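Local atomic coordinates of kinetochore protein Mis16 (Schizosaccharomyces japonicus, PDB entry 4XYH), a protein that binds histone H4 and the CENP-A-specific chaperone Scm3, and so probably serves in the deposition of CENP-A chromatin at centromeres. Residues P335-I340 / N393-L398; G286-P291 / Y329-S334; P144-T149 / G156-L161; T55-P60 / A137-Q142. One frame throughout, in Å; residues are numbered along the deposited sequence.

Interaction 1 (P335-I340 / N393-L398)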
loop_
_atom_site.group_PDB
_atom_site.type_symbol
_atom_site.label_atom_id
_atom_site.label_comp_id
_atom_site.label_asym_id
_atom_site.label_seq_id
_atom_site.Cartn_x
_atom_site.Cartn_y
_atom_site.Cartn_z
ATOM N N PRO A 335 -11.327 -0.693 5.475
ATOM C CA PRO A 335 -11.379 -0.615 6.942
ATOM C C PRO A 335 -12.825 -0.514 7.484
ATOM O O PRO A 335 -13.022 -0.514 8.702
ATOM C CB PRO A 335 -10.589 0.662 7.253
ATOM C CG PRO A 335 -10.846 1.541 6.065
ATOM C CD PRO A 335 -10.992 0.604 4.860
ATOM N N HIS A 336 -13.815 -0.446 6.594
ATOM C CA HIS A 336 -15.203 -0.265 7.011
ATOM C C HIS A 336 -16.097 -1.495 6.802
ATOM O O HIS A 336 -17.108 -1.639 7.482
ATOM C CB HIS A 336 -15.823 0.928 6.273
ATOM C CG HIS A 336 -15.092 2.220 6.487
ATOM N ND1 HIS A 336 -14.496 2.918 5.457
ATOM C CD2 HIS A 336 -14.858 2.936 7.611
ATOM C CE1 HIS A 336 -13.928 4.009 5.939
ATOM N NE2 HIS A 336 -14.131 4.044 7.241
ATOM N N ASP A 337 -15.739 -2.372 5.866
ATOM C CA ASP A 337 -16.602 -3.502 5.497
ATOM C C ASP A 337 -15.806 -4.787 5.317
ATOM O O ASP A 337 -15.044 -4.922 4.362
ATOM C CB ASP A 337 -17.364 -3.213 4.200
ATOM C CG ASP A 337 -18.304 -2.039 4.326
ATOM O OD1 ASP A 337 -19.296 -2.156 5.075
ATOM O OD2 ASP A 337 -18.057 -1.001 3.675
ATOM N N GLU A 338 -16.016 -5.737 6.214
ATOM C CA GLU A 338 -15.253 -6.972 6.235
ATOM C C GLU A 338 -15.092 -7.689 4.867
ATOM O O GLU A 338 -13.997 -8.110 4.524
ATOM C CB GLU A 338 -15.883 -7.926 7.258
ATOM C CG GLU A 338 -15.184 -9.276 7.375
ATOM C CD GLU A 338 -15.736 -10.112 8.522
ATOM O OE1 GLU A 338 -16.489 -9.550 9.352
ATOM O OE2 GLU A 338 -15.422 -11.325 8.585
ATOM N N PRO A 339 -16.168 -7.824 4.079
ATOM C CA PRO A 339 -15.940 -8.615 2.866
ATOM C C PRO A 339 -15.372 -7.840 1.662
ATOM O O PRO A 339 -15.272 -8.407 0.568
ATOM C CB PRO A 339 -17.342 -9.139 2.537
ATOM C CG PRO A 339 -18.258 -8.122 3.065
ATOM C CD PRO A 339 -17.591 -7.463 4.245
ATOM N N ILE A 340 -15.013 -6.576 1.852
ATOM C CA ILE A 340 -14.605 -5.725 0.748
ATOM C C ILE A 340 -13.091 -5.536 0.732
ATOM O O ILE A 340 -12.496 -5.166 1.749
ATOM C CB ILE A 340 -15.283 -4.343 0.839
ATOM C CG1 ILE A 340 -16.818 -4.476 0.875
ATOM C CG2 ILE A 340 -14.807 -3.428 -0.278
ATOM C CD1 ILE A 340 -17.460 -4.957 -0.411
ATOM N N ASN A 393 -11.688 7.808 7.024
ATOM C CA ASN A 393 -12.565 8.849 7.534
ATOM C C ASN A 393 -13.939 8.868 6.877
ATOM O O ASN A 393 -14.927 9.215 7.515
ATOM C CB ASN A 393 -11.908 10.217 7.334
ATOM C CG ASN A 393 -10.501 10.279 7.904
ATOM O OD1 ASN A 393 -10.260 9.873 9.046
ATOM N ND2 ASN A 393 -9.561 10.793 7.108
ATOM N N ASN A 394 -13.983 8.551 5.587
ATOM C CA ASN A 394 -15.219 8.551 4.811
ATOM C C ASN A 394 -15.489 7.173 4.230
ATOM O O ASN A 394 -14.568 6.453 3.862
ATOM C CB ASN A 394 -15.159 9.555 3.661
ATOM C CG ASN A 394 -14.955 10.969 4.127
ATOM O OD1 ASN A 394 -14.414 11.214 5.204
ATOM N ND2 ASN A 394 -15.387 11.920 3.315
ATOM N N LYS A 395 -16.755 6.819 4.117
ATOM C CA LYS A 395 -17.133 5.582 3.457
ATOM C C LYS A 395 -16.752 5.647 1.975
ATOM O O LYS A 395 -16.955 6.671 1.328
ATOM C CB LYS A 395 -18.640 5.332 3.607
ATOM C CG LYS A 395 -19.106 5.078 5.041
ATOM C CD LYS A 395 -18.648 3.711 5.524
ATOM C CE LYS A 395 -19.089 2.624 4.544
ATOM N NZ LYS A 395 -18.872 1.251 5.070
ATOM N N TRP A 396 -16.178 4.565 1.461
ATOM C CA TRP A 396 -15.998 4.384 0.022
ATOM C C TRP A 396 -15.207 5.465 -0.685
ATOM O O TRP A 396 -15.512 5.802 -1.828
ATOM C CB TRP A 396 -17.369 4.235 -0.655
ATOM C CG TRP A 396 -17.986 2.945 -0.271
ATOM C CD1 TRP A 396 -18.938 2.745 0.682
ATOM C CD2 TRP A 396 -17.642 1.653 -0.773
ATOM N NE1 TRP A 396 -19.228 1.412 0.786
ATOM C CE2 TRP A 396 -18.443 0.717 -0.094
ATOM C CE3 TRP A 396 -16.737 1.198 -1.734
ATOM C CZ2 TRP A 396 -18.373 -0.650 -0.347
ATOM C CZ3 TRP A 396 -16.671 -0.162 -1.987
ATOM C CH2 TRP A 396 -17.483 -1.070 -1.296
ATOM N N VAL A 397 -14.180 5.993 -0.034
ATOM C CA VAL A 397 -13.292 6.911 -0.724
ATOM C C VAL A 397 -11.911 6.282 -0.841
ATOM O O VAL A 397 -11.368 5.806 0.148
ATOM C CB VAL A 397 -13.197 8.265 -0.004
ATOM C CG1 VAL A 397 -12.145 9.156 -0.672
ATOM C CG2 VAL A 397 -14.576 8.961 0.015
ATOM N N LEU A 398 -11.338 6.280 -2.044
ATOM C CA LEU A 398 -10.018 5.690 -2.249
ATOM C C LEU A 398 -9.069 6.676 -2.889
ATOM O O LEU A 398 -9.485 7.562 -3.636
ATOM C CB LEU A 398 -10.105 4.426 -3.110
ATOM C CG LEU A 398 -10.862 3.318 -2.372
ATOM C CD1 LEU A 398 -12.354 3.306 -2.742
ATOM C CD2 LEU A 398 -10.244 1.973 -2.577
#
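Lys395 and Asp337 form a salt bridge between turns on neighbouring blades of a WD40 beta-propeller, a worked case of how loops of successive blades are tied together. Lys395 NZ gives a hydrogen bond of 2.8 Å to Asp337 OD2, met on the syn side but 31° out of the carboxylate plane, the two side chains crossing nearly at a right angle. On its way there the lysine chain bends at both chi2 (-72°) and chi3 (-54°), a fold that lays its CD over one face of the His336 ring in a CH-pi contact, 4.3 Å from the centroid. The opposite face of that imidazole has Pro335 CG above it, toward the rim, so the ring is sandwiched between proline and lysine methylenes. Its CE1 also lies 3.3 Å from Asn394 O, while NE2 is hydrogen-bonded to Pro392 O, which fixes the rotation of the ring. A second, apolar contact joins the turns where Ile340 CG2 approaches Trp396 CH2, at the six-membered end of the indole, to 3.7 Å. Two beta turns set these groups in place: a type I turn from Asp337 to Ile340, closed by Ile340 N to Asp337 O, and a type II turn from Asn394 to Val397. Ser334 OG further holds the first turn by accepting from the backbone N of both His336 and Asp337.

Interaction 2 (G286-P291 / Y329-S334)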
loop_
_atom_site.group_PDB
_atom_site.type_symbol
_atom_site.label_atom_id
_atom_site.label_comp_id
_atom_site.label_asym_id
_atom_site.label_seq_id
_atom_site.Cartn_x
_atom_site.Cartn_y
_atom_site.Cartn_z
ATOM N N GLY A 286 1.998 -8.617 -2.877
ATOM C CA GLY A 286 1.377 -7.951 -1.744
ATOM C C GLY A 286 0.678 -8.923 -0.819
ATOM O O GLY A 286 0.322 -10.046 -1.216
ATOM N N VAL A 287 0.473 -8.485 0.420
ATOM C CA VAL A 287 -0.192 -9.293 1.427
ATOM C C VAL A 287 -0.954 -8.362 2.362
ATOM O O VAL A 287 -0.509 -7.249 2.645
ATOM C CB VAL A 287 0.826 -10.154 2.216
ATOM C CG1 VAL A 287 1.883 -9.258 2.855
ATOM C CG2 VAL A 287 0.128 -11.046 3.272
ATOM N N ALA A 288 -2.105 -8.811 2.840
ATOM C CA ALA A 288 -2.939 -7.963 3.681
ATOM C C ALA A 288 -3.853 -8.795 4.579
ATOM O O ALA A 288 -4.575 -9.687 4.112
ATOM C CB ALA A 288 -3.757 -7.008 2.826
ATOM N N PHE A 289 -3.792 -8.497 5.873
ATOM C CA PHE A 289 -4.699 -9.062 6.857
ATOM C C PHE A 289 -6.030 -8.326 6.857
ATOM O O PHE A 289 -6.069 -7.095 6.771
ATOM C CB PHE A 289 -4.094 -8.977 8.253
ATOM C CG PHE A 289 -3.033 -9.990 8.528
ATOM C CD1 PHE A 289 -3.303 -11.346 8.423
ATOM C CD2 PHE A 289 -1.771 -9.590 8.948
ATOM C CE1 PHE A 289 -2.328 -12.279 8.711
ATOM C CE2 PHE A 289 -0.797 -10.520 9.240
ATOM C CZ PHE A 289 -1.077 -11.868 9.119
ATOM N N ASN A 290 -7.117 -9.080 6.977
ATOM C CA ASN A 290 -8.452 -8.511 7.114
ATOM C C ASN A 290 -8.601 -7.955 8.520
ATOM O O ASN A 290 -8.307 -8.646 9.479
ATOM C CB ASN A 290 -9.512 -9.581 6.833
ATOM C CG ASN A 290 -10.942 -9.044 6.895
ATOM O OD1 ASN A 290 -11.471 -8.774 7.976
ATOM N ND2 ASN A 290 -11.586 -8.933 5.731
ATOM N N PRO A 291 -9.041 -6.694 8.643
ATOM C CA PRO A 291 -9.125 -6.026 9.951
ATOM C C PRO A 291 -10.317 -6.470 10.827
ATOM O O PRO A 291 -10.386 -6.073 11.987
ATOM C CB PRO A 291 -9.255 -4.546 9.578
ATOM C CG PRO A 291 -9.881 -4.549 8.221
ATOM C CD PRO A 291 -9.364 -5.788 7.526
ATOM N N TYR A 329 -0.452 -6.162 -7.886
ATOM C CA TYR A 329 0.547 -5.557 -7.017
ATOM C C TYR A 329 -0.006 -5.243 -5.618
ATOM O O TYR A 329 0.436 -5.798 -4.628
ATOM C CB TYR A 329 1.088 -4.287 -7.677
ATOM C CG TYR A 329 2.292 -3.680 -6.991
ATOM C CD1 TYR A 329 3.486 -4.391 -6.881
ATOM C CD2 TYR A 329 2.253 -2.374 -6.477
ATOM C CE1 TYR A 329 4.603 -3.830 -6.255
ATOM C CE2 TYR A 329 3.373 -1.797 -5.850
ATOM C CZ TYR A 329 4.546 -2.530 -5.743
ATOM O OH TYR A 329 5.666 -1.986 -5.124
ATOM N N ASN A 330 -0.980 -4.352 -5.543
ATOM C CA ASN A 330 -1.489 -3.911 -4.259
ATOM C C ASN A 330 -2.721 -4.714 -3.853
ATOM O O ASN A 330 -3.500 -5.145 -4.698
ATOM C CB ASN A 330 -1.822 -2.408 -4.296
ATOM C CG ASN A 330 -0.620 -1.545 -4.680
ATOM O OD1 ASN A 330 -0.687 -0.719 -5.605
ATOM N ND2 ASN A 330 0.488 -1.731 -3.966
ATOM N N VAL A 331 -2.893 -4.903 -2.554
ATOM C CA VAL A 331 -4.097 -5.512 -2.035
ATOM C C VAL A 331 -4.396 -4.836 -0.701
ATOM O O VAL A 331 -3.525 -4.744 0.147
ATOM C CB VAL A 331 -3.946 -7.053 -1.895
ATOM C CG1 VAL A 331 -2.694 -7.441 -1.076
ATOM C CG2 VAL A 331 -5.192 -7.656 -1.317
ATOM N N GLN A 332 -5.608 -4.311 -0.537
ATOM C CA GLN A 332 -5.964 -3.606 0.693
ATOM C C GLN A 332 -7.412 -3.858 1.077
ATOM O O GLN A 332 -8.330 -3.626 0.276
ATOM C CB GLN A 332 -5.749 -2.105 0.552
ATOM C CG GLN A 332 -4.310 -1.709 0.299
ATOM C CD GLN A 332 -3.638 -1.175 1.531
ATOM O OE1 GLN A 332 -2.456 -1.443 1.778
ATOM N NE2 GLN A 332 -4.386 -0.404 2.319
ATOM N N TRP A 333 -7.615 -4.303 2.311
ATOM C CA TRP A 333 -8.959 -4.531 2.815
ATOM C C TRP A 333 -9.641 -3.209 3.148
ATOM O O TRP A 333 -8.999 -2.296 3.655
ATOM C CB TRP A 333 -8.908 -5.414 4.052
ATOM C CG TRP A 333 -8.439 -6.788 3.780
ATOM C CD1 TRP A 333 -7.173 -7.268 3.940
ATOM C CD2 TRP A 333 -9.225 -7.878 3.289
ATOM N NE1 TRP A 333 -7.123 -8.591 3.581
ATOM C CE2 TRP A 333 -8.372 -8.990 3.181
ATOM C CE3 TRP A 333 -10.569 -8.021 2.932
ATOM C CZ2 TRP A 333 -8.821 -10.238 2.736
ATOM C CZ3 TRP A 333 -11.013 -9.260 2.493
ATOM C CH2 TRP A 333 -10.141 -10.355 2.398
ATOM N N SER A 334 -10.933 -3.089 2.866
ATOM C CA SER A 334 -11.671 -1.923 3.365
ATOM C C SER A 334 -11.606 -1.869 4.903
ATOM O O SER A 334 -11.782 -2.884 5.568
ATOM C CB SER A 334 -13.130 -1.959 2.897
ATOM O OG SER A 334 -13.953 -1.131 3.717
#
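The Trp333 indole stands between two strands that run side by side without pairing, and Ala288, Asn290 and Pro291 meet it at different places. With CG anti to the carbonyl carbon (chi1 -66°), the ring swings across to the other strand and sends its NE1 to Ala288 O, a bond of 2.8 Å. This carbonyl oxygen lies in the indole plane, yet from the oxygen's side the N-H arrives well above the carbonyl plane. Asn290 crosses the ring at about a right angle, its amide plane turned 67° from the indole. Its CB sits over the five-membered ring, 4.0 Å from the centroid, and its ND2 lies over the same indole, toward the rim, 3.1 Å from Trp333 CE3, while donating to Glu338 O; OD1 accepts from the backbone N of Phe292 and Asn293. Pro291 CD presses on Trp333 CB at 3.5 Å, and Ala288 CB touches Trp333 CD1 at 3.6 Å. A leucine at Trp333 would probably leave Ala288 O without its indole donor and open a gap beside the Asn290 amide. Farther along, Val331 CG1 lies against the backbone of Gly286 and Val287, where glycine lets the strands come close. Nearly parallel, at 5° and 6.0 Å between axes, strands 286-289 and 329-333 are the innermost strands of adjacent four-stranded blades, and such side-chain packing between them is characteristic of the core of a WD40 beta-propeller.

Interaction 3 (P144-T149 / G156-L161)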
loop_
_atom_site.group_PDB
_atom_site.type_symbol
_atom_site.label_atom_id
_atom_site.label_comp_id
_atom_site.label_asym_id
_atom_site.label_seq_id
_atom_site.Cartn_x
_atom_site.Cartn_y
_atom_site.Cartn_z
ATOM N N PRO A 144 0.350 9.424 14.435
ATOM C CA PRO A 144 0.572 9.771 13.024
ATOM C C PRO A 144 1.602 10.862 12.757
ATOM O O PRO A 144 1.921 11.089 11.580
ATOM C CB PRO A 144 -0.818 10.219 12.559
ATOM C CG PRO A 144 -1.722 9.419 13.399
ATOM C CD PRO A 144 -1.085 9.393 14.756
ATOM N N ASP A 145 2.111 11.530 13.789
ATOM C CA ASP A 145 3.163 12.527 13.581
ATOM C C ASP A 145 4.501 11.851 13.334
ATOM O O ASP A 145 5.456 12.484 12.868
ATOM C CB ASP A 145 3.303 13.480 14.783
ATOM C CG ASP A 145 2.183 14.520 14.869
ATOM O OD1 ASP A 145 1.627 14.928 13.817
ATOM O OD2 ASP A 145 1.882 14.940 16.016
ATOM N N ILE A 146 4.586 10.579 13.694
ATOM C CA ILE A 146 5.801 9.804 13.470
ATOM C C ILE A 146 5.691 9.031 12.137
ATOM O O ILE A 146 4.812 8.181 11.977
ATOM C CB ILE A 146 6.067 8.818 14.653
ATOM C CG1 ILE A 146 6.141 9.584 15.987
ATOM C CG2 ILE A 146 7.300 7.985 14.404
ATOM C CD1 ILE A 146 7.268 10.605 16.061
ATOM N N ILE A 147 6.561 9.352 11.176
ATOM C CA ILE A 147 6.530 8.705 9.853
ATOM C C ILE A 147 7.776 7.835 9.667
ATOM O O ILE A 147 8.899 8.266 9.987
ATOM C CB ILE A 147 6.484 9.725 8.683
ATOM C CG1 ILE A 147 5.460 10.841 8.926
ATOM C CG2 ILE A 147 6.256 9.003 7.322
ATOM C CD1 ILE A 147 4.042 10.363 9.017
ATOM N N ALA A 148 7.584 6.610 9.181
ATOM C CA ALA A 148 8.710 5.785 8.746
ATOM C C ALA A 148 8.721 5.732 7.225
ATOM O O ALA A 148 7.660 5.718 6.607
ATOM C CB ALA A 148 8.624 4.386 9.332
ATOM N N THR A 149 9.904 5.714 6.617
ATOM C CA THR A 149 10.002 5.536 5.164
ATOM C C THR A 149 11.110 4.574 4.819
ATOM O O THR A 149 11.947 4.279 5.659
ATOM C CB THR A 149 10.298 6.856 4.386
ATOM O OG1 THR A 149 11.686 7.193 4.509
ATOM C CG2 THR A 149 9.440 8.016 4.858
ATOM N N GLY A 156 16.181 2.758 6.242
ATOM C CA GLY A 156 14.894 3.246 6.723
ATOM C C GLY A 156 15.086 4.653 7.262
ATOM O O GLY A 156 16.207 5.017 7.619
ATOM N N TYR A 157 14.019 5.450 7.320
ATOM C CA TYR A 157 14.102 6.773 7.941
ATOM C C TYR A 157 12.910 7.054 8.853
ATOM O O TYR A 157 11.798 6.563 8.631
ATOM C CB TYR A 157 14.213 7.878 6.883
ATOM C CG TYR A 157 15.469 7.776 6.034
ATOM C CD1 TYR A 157 16.683 8.270 6.498
ATOM C CD2 TYR A 157 15.442 7.172 4.781
ATOM C CE1 TYR A 157 17.833 8.181 5.737
ATOM C CE2 TYR A 157 16.601 7.069 4.001
ATOM C CZ TYR A 157 17.785 7.579 4.491
ATOM O OH TYR A 157 18.924 7.483 3.748
ATOM N N ILE A 158 13.151 7.849 9.886
ATOM C CA ILE A 158 12.082 8.287 10.760
ATOM C C ILE A 158 11.977 9.806 10.768
ATOM O O ILE A 158 12.991 10.510 10.847
ATOM C CB ILE A 158 12.290 7.792 12.183
ATOM C CG1 ILE A 158 12.472 6.266 12.176
ATOM C CG2 ILE A 158 11.109 8.211 13.037
ATOM C CD1 ILE A 158 11.204 5.468 11.831
ATOM N N PHE A 159 10.747 10.298 10.675
ATOM C CA PHE A 159 10.460 11.728 10.702
ATOM C C PHE A 159 9.469 12.003 11.820
ATOM O O PHE A 159 8.506 11.258 11.979
ATOM C CB PHE A 159 9.870 12.204 9.370
ATOM C CG PHE A 159 10.762 11.980 8.176
ATOM C CD1 PHE A 159 10.887 10.715 7.608
ATOM C CD2 PHE A 159 11.449 13.044 7.590
ATOM C CE1 PHE A 159 11.690 10.515 6.491
ATOM C CE2 PHE A 159 12.252 12.844 6.475
ATOM C CZ PHE A 159 12.366 11.575 5.924
ATOM N N ASP A 160 9.700 13.054 12.604
ATOM C CA ASP A 160 8.731 13.482 13.616
ATOM C C ASP A 160 8.109 14.825 13.203
ATOM O O ASP A 160 8.754 15.863 13.353
ATOM C CB ASP A 160 9.422 13.595 14.984
ATOM C CG ASP A 160 8.461 13.958 16.107
ATOM O OD1 ASP A 160 7.269 14.268 15.855
ATOM O OD2 ASP A 160 8.903 13.932 17.269
ATOM N N LEU A 161 6.880 14.800 12.679
ATOM C CA LEU A 161 6.276 15.994 12.077
ATOM C C LEU A 161 6.028 17.090 13.113
ATOM O O LEU A 161 5.923 18.273 12.788
ATOM C CB LEU A 161 4.966 15.642 11.358
ATOM C CG LEU A 161 5.085 14.647 10.183
ATOM C CD1 LEU A 161 3.774 14.462 9.390
ATOM C CD2 LEU A 161 6.220 15.029 9.273
#
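Asp145 O receives the shortest of five backbone hydrogen bonds in this hairpin, 2.7 Å from Leu161 N and almost straight at 175°. Beyond it the antiparallel strands 146-149 and 156-160 pair regularly: Ile147 with Phe159, and Thr149 with Tyr157, are hydrogen-bonded pairs, each exchanging two N-H...O bonds. Ala148 with Ile158 is the non-hydrogen-bonded pair between them, and Ile146 with Asp160 is another, next to the Asp145 end. Side chains alternate accordingly. On the face carrying Ile146, Ala148 and Ile158, Ile158 CD1 reaches Ala148 CB at 3.8 Å, and Ile146 CD1 lies 3.6 Å from Asp160 CG, whose OD1 accepts from Asn162 N. On the other face, Leu161 CD1 touches Ile147 CG1 at 4.0 Å. Here Thr149 works in two directions. Its OG1 lies between the backbone N and the carbonyl carbon (chi1 78°), close to Tyr157 CB at 3.5 Å, and is hydrogen-bonded to His130 NE2; its CG2 meets Phe159 CE1 at 3.7 Å, the two side chains crossing at about a right angle. A glycine in place of Thr149 is likely to leave His130 without this hydroxyl partner and Phe159 CE1 without its methyl neighbour. Asp145 OD2 forms a salt bridge with Arg165. With strand 136-140 paired on the far side of strand 146-150, the arrangement is the antiparallel beta meander from which each propeller blade is built.

Interaction 4 (T55-P60 / A137-Q142)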
loop_
_atom_site.group_PDB
_atom_site.type_symbol
_atom_site.label_atom_id
_atom_site.label_comp_id
_atom_site.label_asym_id
_atom_site.label_seq_id
_atom_site.Cartn_x
_atom_site.Cartn_y
_atom_site.Cartn_z
ATOM N N THR A 55 4.159 6.081 -3.267
ATOM C CA THR A 55 3.449 5.756 -2.033
ATOM C C THR A 55 2.315 6.742 -1.738
ATOM O O THR A 55 2.391 7.929 -2.091
ATOM C CB THR A 55 4.441 5.720 -0.832
ATOM O OG1 THR A 55 3.753 5.320 0.373
ATOM C CG2 THR A 55 5.120 7.118 -0.630
ATOM N N VAL A 56 1.257 6.247 -1.101
ATOM C CA VAL A 56 0.167 7.107 -0.670
ATOM C C VAL A 56 -0.509 6.474 0.536
ATOM O O VAL A 56 -0.649 5.261 0.614
ATOM C CB VAL A 56 -0.886 7.355 -1.801
ATOM C CG1 VAL A 56 -1.601 6.064 -2.197
ATOM C CG2 VAL A 56 -1.918 8.391 -1.368
ATOM N N GLU A 57 -0.906 7.311 1.487
ATOM C CA GLU A 57 -1.601 6.865 2.684
ATOM C C GLU A 57 -2.450 8.020 3.188
ATOM O O GLU A 57 -1.976 9.160 3.240
ATOM C CB GLU A 57 -0.618 6.399 3.765
ATOM C CG GLU A 57 -1.257 5.496 4.819
ATOM C CD GLU A 57 -0.313 5.127 5.961
ATOM O OE1 GLU A 57 0.713 5.811 6.123
ATOM O OE2 GLU A 57 -0.597 4.158 6.713
ATOM N N TRP A 58 -3.710 7.729 3.523
ATOM C CA TRP A 58 -4.595 8.712 4.160
ATOM C C TRP A 58 -4.250 8.871 5.630
ATOM O O TRP A 58 -4.095 7.873 6.335
ATOM C CB TRP A 58 -6.068 8.298 4.067
ATOM C CG TRP A 58 -6.648 8.300 2.717
ATOM C CD1 TRP A 58 -6.733 7.244 1.865
ATOM C CD2 TRP A 58 -7.248 9.407 2.050
ATOM N NE1 TRP A 58 -7.353 7.624 0.700
ATOM C CE2 TRP A 58 -7.672 8.952 0.786
ATOM C CE3 TRP A 58 -7.466 10.742 2.397
ATOM C CZ2 TRP A 58 -8.307 9.781 -0.132
ATOM C CZ3 TRP A 58 -8.093 11.565 1.485
ATOM C CH2 TRP A 58 -8.508 11.081 0.233
ATOM N N PHE A 59 -4.154 10.111 6.097
ATOM C CA PHE A 59 -4.071 10.362 7.525
ATOM C C PHE A 59 -5.464 10.261 8.165
ATOM O O PHE A 59 -6.473 10.652 7.558
ATOM C CB PHE A 59 -3.489 11.744 7.811
ATOM C CG PHE A 59 -1.999 11.846 7.638
ATOM C CD1 PHE A 59 -1.147 11.451 8.650
ATOM C CD2 PHE A 59 -1.453 12.372 6.467
ATOM C CE1 PHE A 59 0.236 11.572 8.509
ATOM C CE2 PHE A 59 -0.075 12.498 6.315
ATOM C CZ PHE A 59 0.773 12.097 7.345
ATOM N N PRO A 60 -5.529 9.738 9.396
ATOM C CA PRO A 60 -6.802 9.757 10.131
ATOM C C PRO A 60 -7.215 11.186 10.476
ATOM O O PRO A 60 -6.341 12.025 10.755
ATOM C CB PRO A 60 -6.495 8.958 11.411
ATOM C CG PRO A 60 -5.225 8.262 11.151
ATOM C CD PRO A 60 -4.457 9.105 10.175
ATOM N N ALA A 137 6.060 5.097 2.486
ATOM C CA ALA A 137 5.945 5.964 3.657
ATOM C C ALA A 137 4.697 5.606 4.460
ATOM O O ALA A 137 3.578 5.638 3.939
ATOM C CB ALA A 137 5.916 7.423 3.236
ATOM N N ARG A 138 4.889 5.281 5.735
ATOM C CA ARG A 138 3.782 4.892 6.610
ATOM C C ARG A 138 3.833 5.614 7.970
ATOM O O ARG A 138 4.899 5.684 8.593
ATOM C CB ARG A 138 3.811 3.374 6.820
ATOM C CG ARG A 138 3.586 2.547 5.538
ATOM C CD ARG A 138 2.144 2.705 5.031
ATOM N NE ARG A 138 1.837 1.924 3.834
ATOM C CZ ARG A 138 1.828 2.415 2.595
ATOM N NH1 ARG A 138 2.138 3.690 2.378
ATOM N NH2 ARG A 138 1.509 1.632 1.564
ATOM N N PHE A 139 2.696 6.121 8.449
ATOM C CA PHE A 139 2.673 6.842 9.725
ATOM C C PHE A 139 2.480 5.840 10.885
ATOM O O PHE A 139 1.821 4.825 10.733
ATOM C CB PHE A 139 1.574 7.927 9.731
ATOM C CG PHE A 139 0.157 7.382 9.639
ATOM C CD1 PHE A 139 -0.459 6.793 10.741
ATOM C CD2 PHE A 139 -0.562 7.470 8.448
ATOM C CE1 PHE A 139 -1.759 6.269 10.654
ATOM C CE2 PHE A 139 -1.867 6.964 8.353
ATOM C CZ PHE A 139 -2.465 6.362 9.459
ATOM N N MET A 140 3.084 6.103 12.037
ATOM C CA MET A 140 2.904 5.202 13.182
ATOM C C MET A 140 1.437 5.283 13.633
ATOM O O MET A 140 0.935 6.379 13.851
ATOM C CB MET A 140 3.854 5.587 14.305
ATOM C CG MET A 140 3.908 4.587 15.426
ATOM S SD MET A 140 5.156 5.028 16.626
ATOM C CE MET A 140 4.299 6.325 17.532
ATOM N N PRO A 141 0.720 4.142 13.692
ATOM C CA PRO A 141 -0.719 4.222 13.998
ATOM C C PRO A 141 -1.037 4.810 15.380
ATOM O O PRO A 141 -2.061 5.465 15.503
ATOM C CB PRO A 141 -1.200 2.761 13.899
ATOM C CG PRO A 141 0.010 1.921 13.790
ATOM C CD PRO A 141 1.107 2.804 13.228
ATOM N N GLN A 142 -0.177 4.617 16.371
ATOM C CA GLN A 142 -0.407 5.161 17.721
ATOM C C GLN A 142 -0.090 6.649 17.826
ATOM O O GLN A 142 -0.397 7.285 18.826
ATOM C CB GLN A 142 0.427 4.394 18.757
ATOM C CG GLN A 142 0.130 2.899 18.831
ATOM C CD GLN A 142 1.010 2.070 17.893
ATOM O OE1 GLN A 142 1.678 2.600 16.989
ATOM N NE2 GLN A 142 1.033 0.764 18.127
HETATM O O HOH W 1 2.567 7.208 1.767
HETATM O O HOH W 2 0.569 3.077 8.930
#
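Thr55 turns its OG1 anti to the backbone N (chi1 -177°), and Glu57 extends its chain likewise from chi1 -160°, so both reach across to strand 137-140. Phe139 comes to meet them with CG between the backbone N and the carbonyl carbon, chi1 65°. Several groups grip Thr55 OG1: Ala137 N donates to it at 3.1 Å, Arg138 NH1 adds a weak bond at 3.0 Å, and a water 2.6 Å from Thr55 OG1 also donates a hydrogen bond to Ala137 O. Arg138 NH1 donates to Ala137 O as well, while its NH2 makes a salt bridge with Asp387. Glu57 OE1 accepts from Phe139 N at 3.1 Å through its syn lone pair, and a second water joins Glu57 OE2 to Phe139 O. The carboxylate thus holds both backbone polar atoms of one residue, one directly and one through water. This same water lies over the centre of the Phe139 ring, 4.2 Å above its plane. Pro60 CD presses on Phe139 CZ at 3.5 Å, and the Phe59 ring runs nearly parallel to that of Phe139 but slid aside, centroids 5.5 Å apart. Strands 56-58 and 137-140 each form an edge of a sheet in adjacent propeller blades, with strand 70-77 paired beside the first and strand 146-150, through Ile147, packing against both Phe59 and Phe139.

How the interactions relate
The four contacts show one principle at different levels of a propeller: interaction 3 builds a blade, while interactions 1, 2 and 4 join blades to each other. Segment 137-142 of interaction 4 shares a sheet with interaction 3, the two centres lying about 9 Å apart, since Ile146 O and Ala148 N probably bond to Met140 N and Arg138 O respectively. Interactions 1 and 2, about 12 Å apart between centres, meet where Ile340 O lies 2.8 Å from Ser334 N. Asn393 ND2, 3.1 Å from Phe59 O, relates interaction 1 to interaction 4. Interactions 2 and 3 do not touch, their nearest atoms being about 13 Å apart.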